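Local coordinates for protein lysine-sensitive aspartokinase 3 (Escherichia coli, PDB 2J0W) that phosphorylates L-aspartate with ATP to give 4-phospho-L-aspartate, the first step toward lysine, under feedback inhibition by lysine, at residues T228-V234 against V440-H444; F245-A249 against L264-V268; M251-A256 against A301-R305; L391-S397 against Y420-N426. All coordinates share one frame; numbering follows the deposited sequence.

Contact 1 of 4, residues T228-V234 against V440-H444. With ADP (adenosine-5'-diphosphate), chain D.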
loop_
_atom_site.group_PDB
_atom_site.type_symbol
_atom_site.label_atom_id
_atom_site.label_comp_id
_atom_site.label_asym_id
_atom_site.label_seq_id
_atom_site.Cartn_x
_atom_site.Cartn_y
_atom_site.Cartn_z
ATOM N N THR A 228 17.707 16.805 13.217
ATOM C CA THR A 228 17.673 15.684 12.287
ATOM C C THR A 228 17.008 14.463 12.916
ATOM O O THR A 228 16.954 13.389 12.323
ATOM C CB THR A 228 19.088 15.292 11.830
ATOM O OG1 THR A 228 19.881 14.951 12.976
ATOM C CG2 THR A 228 19.733 16.445 11.064
ATOM N N THR A 229 16.517 14.636 14.133
ATOM C CA THR A 229 15.822 13.576 14.839
ATOM C C THR A 229 15.694 14.000 16.293
ATOM O O THR A 229 16.418 14.877 16.753
ATOM C CB THR A 229 16.568 12.237 14.743
ATOM O OG1 THR A 229 15.664 11.167 15.026
ATOM C CG2 THR A 229 17.696 12.196 15.725
ATOM N N ASP A 230 14.762 13.384 17.010
ATOM C CA ASP A 230 14.531 13.714 18.403
ATOM C C ASP A 230 15.851 13.713 19.181
ATOM O O ASP A 230 16.514 12.675 19.314
ATOM C CB ASP A 230 13.554 12.706 19.024
ATOM C CG ASP A 230 12.991 13.178 20.353
ATOM O OD1 ASP A 230 13.769 13.661 21.200
ATOM O OD2 ASP A 230 11.765 13.055 20.559
ATOM N N PRO A 231 16.248 14.885 19.708
ATOM C CA PRO A 231 17.486 15.017 20.479
ATOM C C PRO A 231 17.468 14.107 21.681
ATOM O O PRO A 231 18.512 13.748 22.213
ATOM C CB PRO A 231 17.483 16.491 20.879
ATOM C CG PRO A 231 16.844 17.126 19.708
ATOM C CD PRO A 231 15.651 16.212 19.497
ATOM N N ARG A 232 16.272 13.720 22.101
ATOM C CA ARG A 232 16.144 12.857 23.263
ATOM C C ARG A 232 16.459 11.423 22.940
ATOM O O ARG A 232 16.494 10.585 23.839
ATOM C CB ARG A 232 14.744 12.940 23.847
ATOM C CG ARG A 232 14.280 14.335 24.071
ATOM C CD ARG A 232 13.002 14.376 24.861
ATOM N NE ARG A 232 12.590 15.760 25.051
ATOM C CZ ARG A 232 11.672 16.157 25.921
ATOM N NH1 ARG A 232 11.063 15.265 26.689
ATOM N NH2 ARG A 232 11.369 17.444 26.019
ATOM N N VAL A 233 16.652 11.138 21.654
ATOM C CA VAL A 233 16.998 9.782 21.228
ATOM C C VAL A 233 18.404 9.753 20.634
ATOM O O VAL A 233 19.154 8.797 20.832
ATOM C CB VAL A 233 16.049 9.233 20.152
ATOM C CG1 VAL A 233 16.041 7.695 20.217
ATOM C CG2 VAL A 233 14.653 9.804 20.305
ATOM N N VAL A 234 18.738 10.809 19.898
ATOM C CA VAL A 234 20.045 10.940 19.276
ATOM C C VAL A 234 20.716 12.190 19.814
ATOM O O VAL A 234 20.422 13.307 19.390
ATOM C CB VAL A 234 19.923 11.022 17.729
ATOM C CG1 VAL A 234 21.304 11.103 17.063
ATOM C CG2 VAL A 234 19.176 9.806 17.232
ATOM N N VAL A 440 16.952 4.010 15.301
ATOM C CA VAL A 440 17.060 5.432 14.994
ATOM C C VAL A 440 18.499 5.906 15.141
ATOM O O VAL A 440 18.993 6.727 14.360
ATOM C CB VAL A 440 16.181 6.254 15.931
ATOM C CG1 VAL A 440 16.338 7.733 15.638
ATOM C CG2 VAL A 440 14.746 5.818 15.763
ATOM N N GLN A 441 19.166 5.377 16.157
ATOM C CA GLN A 441 20.547 5.729 16.425
ATOM C C GLN A 441 21.440 5.145 15.337
ATOM O O GLN A 441 22.191 5.874 14.686
ATOM C CB GLN A 441 20.952 5.194 17.802
ATOM C CG GLN A 441 20.300 5.936 18.969
ATOM C CD GLN A 441 20.141 5.069 20.209
ATOM O OE1 GLN A 441 19.748 5.554 21.268
ATOM N NE2 GLN A 441 20.438 3.778 20.080
ATOM N N LYS A 442 21.344 3.838 15.119
ATOM C CA LYS A 442 22.166 3.221 14.100
ATOM C C LYS A 442 22.081 3.940 12.763
ATOM O O LYS A 442 23.111 4.209 12.151
ATOM C CB LYS A 442 21.803 1.752 13.931
ATOM C CG LYS A 442 22.338 0.865 15.043
ATOM C CD LYS A 442 23.861 0.958 15.151
ATOM C CE LYS A 442 24.385 0.102 16.300
ATOM N NZ LYS A 442 23.885 -1.308 16.220
ATOM N N LEU A 443 20.870 4.259 12.311
ATOM C CA LEU A 443 20.687 4.955 11.033
ATOM C C LEU A 443 21.354 6.316 11.019
ATOM O O LEU A 443 22.264 6.581 10.236
ATOM C CB LEU A 443 19.204 5.161 10.735
ATOM C CG LEU A 443 18.310 3.954 10.478
ATOM C CD1 LEU A 443 16.913 4.469 10.212
ATOM C CD2 LEU A 443 18.816 3.152 9.292
ATOM N N HIS A 444 20.859 7.178 11.896
ATOM C CA HIS A 444 21.347 8.548 12.054
ATOM C C HIS A 444 22.867 8.602 11.994
ATOM O O HIS A 444 23.452 9.461 11.318
ATOM C CB HIS A 444 20.862 9.099 13.406
ATOM C CG HIS A 444 21.006 10.577 13.544
ATOM N ND1 HIS A 444 22.102 11.163 14.132
ATOM C CD2 HIS A 444 20.214 11.589 13.120
ATOM C CE1 HIS A 444 21.982 12.478 14.063
ATOM N NE2 HIS A 444 20.846 12.761 13.454
HETATM P PB ADP D . 5.956 22.294 23.345
HETATM O O1B ADP D . 6.871 23.446 23.175
HETATM O O2B ADP D . 5.140 22.393 24.611
HETATM O O3B ADP D . 5.021 22.114 22.103
HETATM P PA ADP D . 6.746 19.508 23.072
HETATM O O1A ADP D . 7.243 18.608 24.141
HETATM O O2A ADP D . 5.339 19.282 22.620
HETATM O O3A ADP D . 6.892 21.014 23.511
HETATM O "O5'" ADP D . 7.829 19.256 21.904
HETATM C "C5'" ADP D . 9.244 19.627 21.869
HETATM C "C4'" ADP D . 10.035 18.332 21.826
HETATM O "O4'" ADP D . 9.786 17.426 20.711
HETATM C "C3'" ADP D . 11.539 18.403 21.850
HETATM O "O3'" ADP D . 11.833 18.860 23.190
HETATM C "C2'" ADP D . 11.896 16.964 21.544
HETATM O "O2'" ADP D . 11.834 16.154 22.706
HETATM C "C1'" ADP D . 10.874 16.531 20.555
HETATM N N9 ADP D . 11.373 16.337 19.111
HETATM C C8 ADP D . 11.087 15.208 18.427
HETATM N N7 ADP D . 11.569 15.154 17.203
HETATM C C5 ADP D . 12.203 16.329 17.072
HETATM C C6 ADP D . 12.943 16.865 15.954
HETATM N N6 ADP D . 13.096 16.262 14.826
HETATM N N1 ADP D . 13.491 18.143 16.174
HETATM C C2 ADP D . 13.345 18.840 17.386
HETATM N N3 ADP D . 12.649 18.328 18.441
HETATM C C4 ADP D . 12.110 17.100 18.247
#

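Contact 2 of 4, residues F245-A249 against L264-V268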
loop_
_atom_site.group_PDB
_atom_site.type_symbol
_atom_site.label_atom_id
_atom_site.label_comp_id
_atom_site.label_asym_id
_atom_site.label_seq_id
_atom_site.Cartn_x
_atom_site.Cartn_y
_atom_site.Cartn_z
ATOM N N PHE A 245 8.236 23.200 3.790
ATOM C CA PHE A 245 6.932 22.677 4.206
ATOM C C PHE A 245 6.718 21.168 4.130
ATOM O O PHE A 245 6.608 20.504 5.166
ATOM C CB PHE A 245 5.823 23.389 3.427
ATOM C CG PHE A 245 5.619 24.814 3.844
ATOM C CD1 PHE A 245 5.771 25.186 5.183
ATOM C CD2 PHE A 245 5.224 25.775 2.918
ATOM C CE1 PHE A 245 5.531 26.479 5.588
ATOM C CE2 PHE A 245 4.979 27.087 3.315
ATOM C CZ PHE A 245 5.132 27.441 4.653
ATOM N N ALA A 246 6.654 20.620 2.921
ATOM C CA ALA A 246 6.408 19.189 2.795
ATOM C C ALA A 246 7.445 18.366 3.541
ATOM O O ALA A 246 7.107 17.348 4.145
ATOM C CB ALA A 246 6.349 18.782 1.327
ATOM N N GLU A 247 8.700 18.793 3.513
ATOM C CA GLU A 247 9.712 18.034 4.232
ATOM C C GLU A 247 9.309 17.870 5.679
ATOM O O GLU A 247 9.148 16.765 6.180
ATOM C CB GLU A 247 11.062 18.745 4.189
ATOM C CG GLU A 247 11.888 18.454 2.971
ATOM C CD GLU A 247 13.121 19.314 2.929
ATOM O OE1 GLU A 247 13.011 20.483 2.509
ATOM O OE2 GLU A 247 14.189 18.821 3.333
ATOM N N ALA A 248 9.161 19.004 6.342
ATOM C CA ALA A 248 8.791 19.069 7.751
ATOM C C ALA A 248 7.400 18.517 8.001
ATOM O O ALA A 248 7.172 17.808 8.983
ATOM C CB ALA A 248 8.853 20.506 8.213
ATOM N N ALA A 249 6.481 18.871 7.109
ATOM C CA ALA A 249 5.105 18.422 7.195
ATOM C C ALA A 249 5.123 16.927 7.439
ATOM O O ALA A 249 4.431 16.417 8.321
ATOM C CB ALA A 249 4.383 18.723 5.903
ATOM N N LEU A 264 1.380 22.757 9.857
ATOM C CA LEU A 264 1.717 23.230 8.516
ATOM C C LEU A 264 0.600 23.296 7.466
ATOM O O LEU A 264 0.777 23.935 6.422
ATOM C CB LEU A 264 2.905 22.413 7.982
ATOM C CG LEU A 264 4.133 22.439 8.924
ATOM C CD1 LEU A 264 5.235 21.479 8.456
ATOM C CD2 LEU A 264 4.656 23.865 9.012
ATOM N N LEU A 265 -0.544 22.662 7.718
ATOM C CA LEU A 265 -1.624 22.741 6.741
ATOM C C LEU A 265 -1.946 24.201 6.457
ATOM O O LEU A 265 -2.018 24.613 5.305
ATOM C CB LEU A 265 -2.882 22.035 7.237
ATOM C CG LEU A 265 -2.899 20.510 7.176
ATOM C CD1 LEU A 265 -4.260 20.006 7.699
ATOM C CD2 LEU A 265 -2.638 20.046 5.732
ATOM N N PRO A 266 -2.174 25.002 7.506
ATOM C CA PRO A 266 -2.472 26.406 7.214
ATOM C C PRO A 266 -1.230 27.077 6.637
ATOM O O PRO A 266 -1.328 27.941 5.767
ATOM C CB PRO A 266 -2.861 26.974 8.584
ATOM C CG PRO A 266 -3.450 25.786 9.284
ATOM C CD PRO A 266 -2.483 24.684 8.913
ATOM N N ALA A 267 -0.063 26.667 7.123
ATOM C CA ALA A 267 1.204 27.229 6.659
ATOM C C ALA A 267 1.300 27.147 5.141
ATOM O O ALA A 267 1.570 28.143 4.472
ATOM C CB ALA A 267 2.370 26.485 7.295
ATOM N N VAL A 268 1.074 25.949 4.614
ATOM C CA VAL A 268 1.118 25.704 3.182
ATOM C C VAL A 268 0.009 26.461 2.465
ATOM O O VAL A 268 0.241 27.075 1.426
ATOM C CB VAL A 268 0.953 24.200 2.869
ATOM C CG1 VAL A 268 0.811 23.988 1.371
ATOM C CG2 VAL A 268 2.145 23.430 3.393
#

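Contact 3 of 4, residues M251-A256 against A301-R305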
loop_
_atom_site.group_PDB
_atom_site.type_symbol
_atom_site.label_atom_id
_atom_site.label_comp_id
_atom_site.label_asym_id
_atom_site.label_seq_id
_atom_site.Cartn_x
_atom_site.Cartn_y
_atom_site.Cartn_z
ATOM N N MET A 251 7.732 15.234 8.500
ATOM C CA MET A 251 8.501 14.947 9.714
ATOM C C MET A 251 7.530 14.911 10.879
ATOM O O MET A 251 7.551 13.986 11.694
ATOM C CB MET A 251 9.544 16.033 9.992
ATOM C CG MET A 251 10.813 15.939 9.157
ATOM S SD MET A 251 12.102 17.026 9.791
ATOM C CE MET A 251 12.694 16.045 11.230
ATOM N N ALA A 252 6.678 15.927 10.954
ATOM C CA ALA A 252 5.712 16.001 12.034
ATOM C C ALA A 252 4.793 14.792 11.952
ATOM O O ALA A 252 4.624 14.058 12.927
ATOM C CB ALA A 252 4.903 17.292 11.938
ATOM N N THR A 253 4.236 14.573 10.767
ATOM C CA THR A 253 3.317 13.476 10.554
ATOM C C THR A 253 3.849 12.125 10.985
ATOM O O THR A 253 3.092 11.290 11.480
ATOM C CB THR A 253 2.900 13.389 9.082
ATOM O OG1 THR A 253 2.283 14.622 8.690
ATOM C CG2 THR A 253 1.902 12.252 8.877
ATOM N N PHE A 254 5.145 11.904 10.817
ATOM C CA PHE A 254 5.717 10.618 11.187
ATOM C C PHE A 254 6.401 10.545 12.537
ATOM O O PHE A 254 7.078 9.559 12.837
ATOM C CB PHE A 254 6.663 10.135 10.092
ATOM C CG PHE A 254 5.973 9.898 8.776
ATOM C CD1 PHE A 254 6.447 10.485 7.606
ATOM C CD2 PHE A 254 4.822 9.122 8.711
ATOM C CE1 PHE A 254 5.778 10.303 6.392
ATOM C CE2 PHE A 254 4.148 8.935 7.501
ATOM C CZ PHE A 254 4.628 9.529 6.342
ATOM N N GLY A 255 6.236 11.571 13.366
ATOM C CA GLY A 255 6.851 11.499 14.677
ATOM C C GLY A 255 7.572 12.717 15.204
ATOM O O GLY A 255 7.991 12.702 16.362
ATOM N N ALA A 256 7.726 13.760 14.389
ATOM C CA ALA A 256 8.417 14.970 14.833
ATOM C C ALA A 256 7.534 15.793 15.782
ATOM O O ALA A 256 7.031 16.869 15.426
ATOM C CB ALA A 256 8.820 15.807 13.635
ATOM N N ALA A 301 16.257 14.024 7.804
ATOM C CA ALA A 301 16.172 13.467 9.140
ATOM C C ALA A 301 15.423 12.157 9.242
ATOM O O ALA A 301 14.957 11.601 8.257
ATOM C CB ALA A 301 15.529 14.483 10.055
ATOM N N LEU A 302 15.323 11.677 10.473
ATOM C CA LEU A 302 14.620 10.451 10.792
ATOM C C LEU A 302 13.557 10.830 11.814
ATOM O O LEU A 302 13.779 11.695 12.660
ATOM C CB LEU A 302 15.580 9.431 11.399
ATOM C CG LEU A 302 16.779 9.049 10.530
ATOM C CD1 LEU A 302 17.725 8.184 11.337
ATOM C CD2 LEU A 302 16.304 8.316 9.278
ATOM N N ALA A 303 12.397 10.191 11.723
ATOM C CA ALA A 303 11.287 10.448 12.635
ATOM C C ALA A 303 10.765 9.123 13.166
ATOM O O ALA A 303 10.660 8.139 12.426
ATOM C CB ALA A 303 10.181 11.197 11.914
ATOM N N LEU A 304 10.439 9.106 14.452
ATOM C CA LEU A 304 9.931 7.911 15.110
ATOM C C LEU A 304 8.496 8.127 15.582
ATOM O O LEU A 304 8.176 9.163 16.159
ATOM C CB LEU A 304 10.822 7.582 16.305
ATOM C CG LEU A 304 10.394 6.473 17.262
ATOM C CD1 LEU A 304 10.582 5.099 16.615
ATOM C CD2 LEU A 304 11.240 6.588 18.527
ATOM N N ARG A 305 7.628 7.158 15.307
ATOM C CA ARG A 305 6.229 7.225 15.739
ATOM C C ARG A 305 5.966 5.916 16.481
ATOM O O ARG A 305 5.904 4.842 15.885
ATOM C CB ARG A 305 5.291 7.362 14.538
ATOM C CG ARG A 305 3.995 8.072 14.875
ATOM C CD ARG A 305 3.237 8.512 13.624
ATOM N NE ARG A 305 2.601 7.397 12.920
ATOM C CZ ARG A 305 1.992 7.528 11.749
ATOM N NH1 ARG A 305 1.938 8.720 11.160
ATOM N NH2 ARG A 305 1.438 6.478 11.162
#

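Contact 4 of 4, residues L391-S397 against Y420-N426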
loop_
_atom_site.group_PDB
_atom_site.type_symbol
_atom_site.label_atom_id
_atom_site.label_comp_id
_atom_site.label_asym_id
_atom_site.label_seq_id
_atom_site.Cartn_x
_atom_site.Cartn_y
_atom_site.Cartn_z
ATOM N N LEU A 391 12.222 8.063 7.058
ATOM C CA LEU A 391 13.382 8.812 6.592
ATOM C C LEU A 391 12.863 9.887 5.666
ATOM O O LEU A 391 12.224 9.597 4.659
ATOM C CB LEU A 391 14.345 7.939 5.805
ATOM C CG LEU A 391 15.330 8.797 4.992
ATOM C CD1 LEU A 391 16.256 9.546 5.930
ATOM C CD2 LEU A 391 16.134 7.923 4.052
ATOM N N ILE A 392 13.133 11.133 5.994
ATOM C CA ILE A 392 12.664 12.203 5.149
ATOM C C ILE A 392 13.810 12.862 4.421
ATOM O O ILE A 392 14.882 13.098 4.992
ATOM C CB ILE A 392 11.900 13.237 5.961
ATOM C CG1 ILE A 392 10.656 12.564 6.528
ATOM C CG2 ILE A 392 11.545 14.453 5.095
ATOM C CD1 ILE A 392 9.670 13.518 7.096
ATOM N N GLY A 393 13.568 13.145 3.147
ATOM C CA GLY A 393 14.567 13.774 2.319
ATOM C C GLY A 393 13.928 14.251 1.039
ATOM O O GLY A 393 12.776 14.699 1.036
ATOM N N ASN A 394 14.662 14.127 -0.061
ATOM C CA ASN A 394 14.157 14.594 -1.341
ATOM C C ASN A 394 14.567 13.694 -2.500
ATOM O O ASN A 394 15.721 13.277 -2.602
ATOM C CB ASN A 394 14.655 16.022 -1.548
ATOM C CG ASN A 394 14.414 16.894 -0.322
ATOM O OD1 ASN A 394 13.305 17.379 -0.102
ATOM N ND2 ASN A 394 15.446 17.065 0.500
ATOM N N ASP A 395 13.603 13.382 -3.360
ATOM C CA ASP A 395 13.850 12.531 -4.520
ATOM C C ASP A 395 14.467 11.172 -4.182
ATOM O O ASP A 395 15.326 10.668 -4.911
ATOM C CB ASP A 395 14.746 13.268 -5.514
ATOM C CG ASP A 395 14.162 14.595 -5.940
ATOM O OD1 ASP A 395 14.802 15.291 -6.752
ATOM O OD2 ASP A 395 13.063 14.943 -5.458
ATOM N N LEU A 396 14.018 10.579 -3.080
ATOM C CA LEU A 396 14.517 9.276 -2.660
ATOM C C LEU A 396 14.105 8.196 -3.662
ATOM O O LEU A 396 14.815 7.203 -3.841
ATOM C CB LEU A 396 13.961 8.923 -1.279
ATOM C CG LEU A 396 14.134 9.981 -0.191
ATOM C CD1 LEU A 396 13.491 9.514 1.103
ATOM C CD2 LEU A 396 15.602 10.241 0.017
ATOM N N SER A 397 12.958 8.407 -4.314
ATOM C CA SER A 397 12.409 7.458 -5.284
ATOM C C SER A 397 13.185 7.374 -6.589
ATOM O O SER A 397 13.372 6.284 -7.127
ATOM C CB SER A 397 10.941 7.791 -5.579
ATOM O OG SER A 397 10.792 9.130 -6.022
ATOM N N TYR A 420 7.120 2.295 0.779
ATOM C CA TYR A 420 7.906 3.275 0.043
ATOM C C TYR A 420 7.580 3.330 -1.435
ATOM O O TYR A 420 7.344 2.297 -2.072
ATOM C CB TYR A 420 9.383 2.954 0.224
ATOM C CG TYR A 420 10.328 3.688 -0.693
ATOM C CD1 TYR A 420 10.330 5.083 -0.763
ATOM C CD2 TYR A 420 11.245 2.986 -1.471
ATOM C CE1 TYR A 420 11.223 5.756 -1.581
ATOM C CE2 TYR A 420 12.142 3.649 -2.292
ATOM C CZ TYR A 420 12.129 5.032 -2.341
ATOM O OH TYR A 420 13.038 5.679 -3.135
ATOM N N GLY A 421 7.577 4.550 -1.973
ATOM C CA GLY A 421 7.310 4.757 -3.387
ATOM C C GLY A 421 6.199 5.735 -3.687
ATOM O O GLY A 421 6.089 6.234 -4.800
ATOM N N ALA A 422 5.379 6.011 -2.684
ATOM C CA ALA A 422 4.268 6.924 -2.855
ATOM C C ALA A 422 4.684 8.385 -2.745
ATOM O O ALA A 422 3.981 9.267 -3.228
ATOM C CB ALA A 422 3.186 6.607 -1.843
ATOM N N SER A 423 5.816 8.632 -2.100
ATOM C CA SER A 423 6.301 9.997 -1.949
ATOM C C SER A 423 7.804 10.091 -2.144
ATOM O O SER A 423 8.574 9.277 -1.630
ATOM C CB SER A 423 5.905 10.546 -0.576
ATOM O OG SER A 423 6.399 11.862 -0.412
ATOM N N SER A 424 8.217 11.084 -2.912
ATOM C CA SER A 424 9.635 11.256 -3.158
ATOM C C SER A 424 10.308 11.920 -1.965
ATOM O O SER A 424 11.456 12.361 -2.055
ATOM C CB SER A 424 9.856 12.091 -4.416
ATOM O OG SER A 424 9.191 13.343 -4.335
ATOM N N HIS A 425 9.592 12.001 -0.847
ATOM C CA HIS A 425 10.143 12.626 0.354
ATOM C C HIS A 425 10.402 11.656 1.492
ATOM O O HIS A 425 11.228 11.942 2.357
ATOM C CB HIS A 425 9.218 13.728 0.877
ATOM C CG HIS A 425 9.307 15.014 0.120
ATOM N ND1 HIS A 425 10.431 15.814 0.138
ATOM C CD2 HIS A 425 8.391 15.667 -0.638
ATOM C CE1 HIS A 425 10.200 16.906 -0.571
ATOM N NE2 HIS A 425 8.969 16.843 -1.051
ATOM N N ASN A 426 9.731 10.508 1.505
ATOM C CA ASN A 426 9.943 9.587 2.619
ATOM C C ASN A 426 9.957 8.091 2.333
ATOM O O ASN A 426 9.446 7.617 1.317
ATOM C CB ASN A 426 8.875 9.815 3.679
ATOM C CG ASN A 426 7.603 9.053 3.372
ATOM O OD1 ASN A 426 7.600 7.814 3.346
ATOM N ND2 ASN A 426 6.517 9.781 3.122
#

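Contact 1 of 4, residues T228-V234 against V440-H444
The imidazole of His444 has the CG1 methyl of Val234 over one face, displaced toward the rim and 3.0 Å from ND1, shorter than usual packing, so its exact length is doubtful. At the ring edge, near its plane, Thr228 OG1 meets His444 NE2 in a hydrogen bond modelled at 2.4 Å; that length is doubtful and the donor undecided. ND1 is hydrogen-bonded to Glu449, and Thr228 OG1 also accepts from the backbone of Lys238, so both nitrogens and the hydroxyl have partners. The Thr229 methyl comes obliquely to the ring, CG2 lying 3.7 Å from His444 CD2. With Val234 CG1 anti to its backbone N (chi1 -178°), the second methyl, CG2, is left to meet Val440 CG1 at 3.9 Å. Here a nucleotide-binding loop of the amino acid kinase domain rests on the C-terminal helix 436-448 of the ACT region. The loop is folded tightly: Asp230 OD1 takes the Arg232 N-H at 2.7 Å in an Asx turn, and Asp230 O accepts from the amides of both Val233 and Val234. From that turn Arg232 extends away from the helix, its NH2 donating to ADP O3' at 3.2 Å and forming a salt bridge with Asp222.

Contact 2 of 4, residues F245-A249 against L264-V268
Phe245 and Leu264 both carry CG beside the backbone N (chi1 -72° and -55°), and these torsions send their side chains into the groove between two helices. The phenyl ring of Phe245 reaches across to Ala267 and Val268, whose backbone lies over one of its faces. Its CE1 touches Ala267 CB at 3.6 Å. Nearer the root of the side chain, Phe245 CB meets Val268 CG2 at 3.7 Å, and the two side chains run side by side but point opposite ways.

Leu264 answers from the other end of the pair. One methyl, CD1, settles against the backbone of 245-249, 3.2 Å from Ala249 N, and also touches Ala248 CB at 3.8 Å and Ala249 CB at 3.9 Å. Its other methyl, CD2, approaches the Phe245 ring obliquely, 4.2 Å from CD1 of that ring. The small alanines let the leucine come down onto the helix backbone, and the side chains that meet are all apolar. The short axes run antiparallel at 172°, with a closest approach of 10.4 Å.

The pair belongs to the amino acid kinase domain. Phe245 and Leu264 both also pack on Val289 of strand 287-290, Pro266 faces helix 200-211 on the far flank, and Glu247 turns to a salt bridge with Arg300 at the start of strand 299-313.

Contact 3 of 4, residues M251-A256 against A301-R305
Arg305 lays its aliphatic stem over the end of helix 245-253, with CB 3.3 Å from Phe254 O. A bend at its third torsion (chi3 74°) then brings the guanidinium round to Thr253, where NH1 donates to Thr253 O at 2.8 Å with an N-H...O angle of 150°. The acceptor lies in the guanidinium plane, whereas the donor is tilted from the plane of the carbonyl. NH1 also makes a salt bridge with Asp340, one of the residues that bind the inhibitor lysine, and NE donates to Gln308, so several bonds fix the rotation of the group. The Phe254 ring is inclined to the guanidinium, with CD2 3.8 Å from Arg305 NH1.

The helix closes here in a Schellman motif. Ala256 N bonds to Met251 O at 2.7 Å and Gly255 N to Ala252 O at 3.0 Å, while Gly255 takes a positive phi of 136°. Having no side chain, Gly255 can press its backbone against the strand, and its CA makes a CA-H...O contact of 3.1 Å with Leu304 O.

Along strand 301-305, alternate residues face the helix. Ala303 CB fits beside Phe254 O at 3.6 Å and close to Met251 O. Toward Ala301, the Met251 side chain curls at its end so that the CE methyl meets Ala301 CB at 3.4 Å; the same residue touches the bound ADP. Phe254 packs on Leu388 and Ala390 of the next strand and reaches Ser345 of the second subunit.

Contact 4 of 4, residues L391-S397 against Y420-N426
His425 and Asn394 meet with imidazole and amide planes nearly perpendicular, 82° apart. With its CG beside the backbone N (chi1 -78°), the histidine turns its edge to Gly393 and Asn394: ND1 donates to Gly393 O at 2.7 Å, a nearly straight bond close to the ring plane, and Asn394 OD1 sits at the same edge, 3.2 Å from CE1. Asn394 ND2 is held elsewhere, by Pro297 O. The backbone repeats the grip in reverse, Gly393 N donating to His425 O at 2.7 Å. Leu396 folds back against the same backbone, its CD1 3.5 Å from His425 O, while its amide reaches Ser424 O at 3.3 Å from above the carbonyl plane. Tyr420 points its hydroxyl at Leu396 O, but the modelled approach is too short to interpret.

Just before Gly393 the chains pair as strands: Ile392 and Asn426 form an antiparallel non-hydrogen-bonded pair, CA to CA 4.5 Å, with side chains on one face. There Ile392 packs on Met251, and Asn426 ND2 hydrogen-bonds to Glu250 of its own chain and to Ser345 of the second subunit. Through Tyr420 the sheet runs on, antiparallel, into that subunit, consistent with the side-by-side pairing seen in ACT domains and with the homodimerization region 299-449.

How the contacts relate
Strand 299-313 links contacts 1, 3 and 4. Contacts 1 and 3 lie 11 Å apart between centres and touch through Thr228 O and Leu302 N, 3.0 Å apart in a probable hydrogen bond. Ala301 O and Ile392 N, at 2.9 Å, probably bond contact 3 to contact 4. Contacts 2 and 3 share helix 245-253, and Glu247 of contact 2 packs on Ile392 and His425 of contact 4. Contacts 1 and 3 both touch ADP, whereas the nearest side chains of contacts 2 and 4 remain about 9 Å from it. Because Arg305 makes a salt bridge with Asp340, a residue of the lysine site, contact 3 touches both ADP and a lysine-site residue.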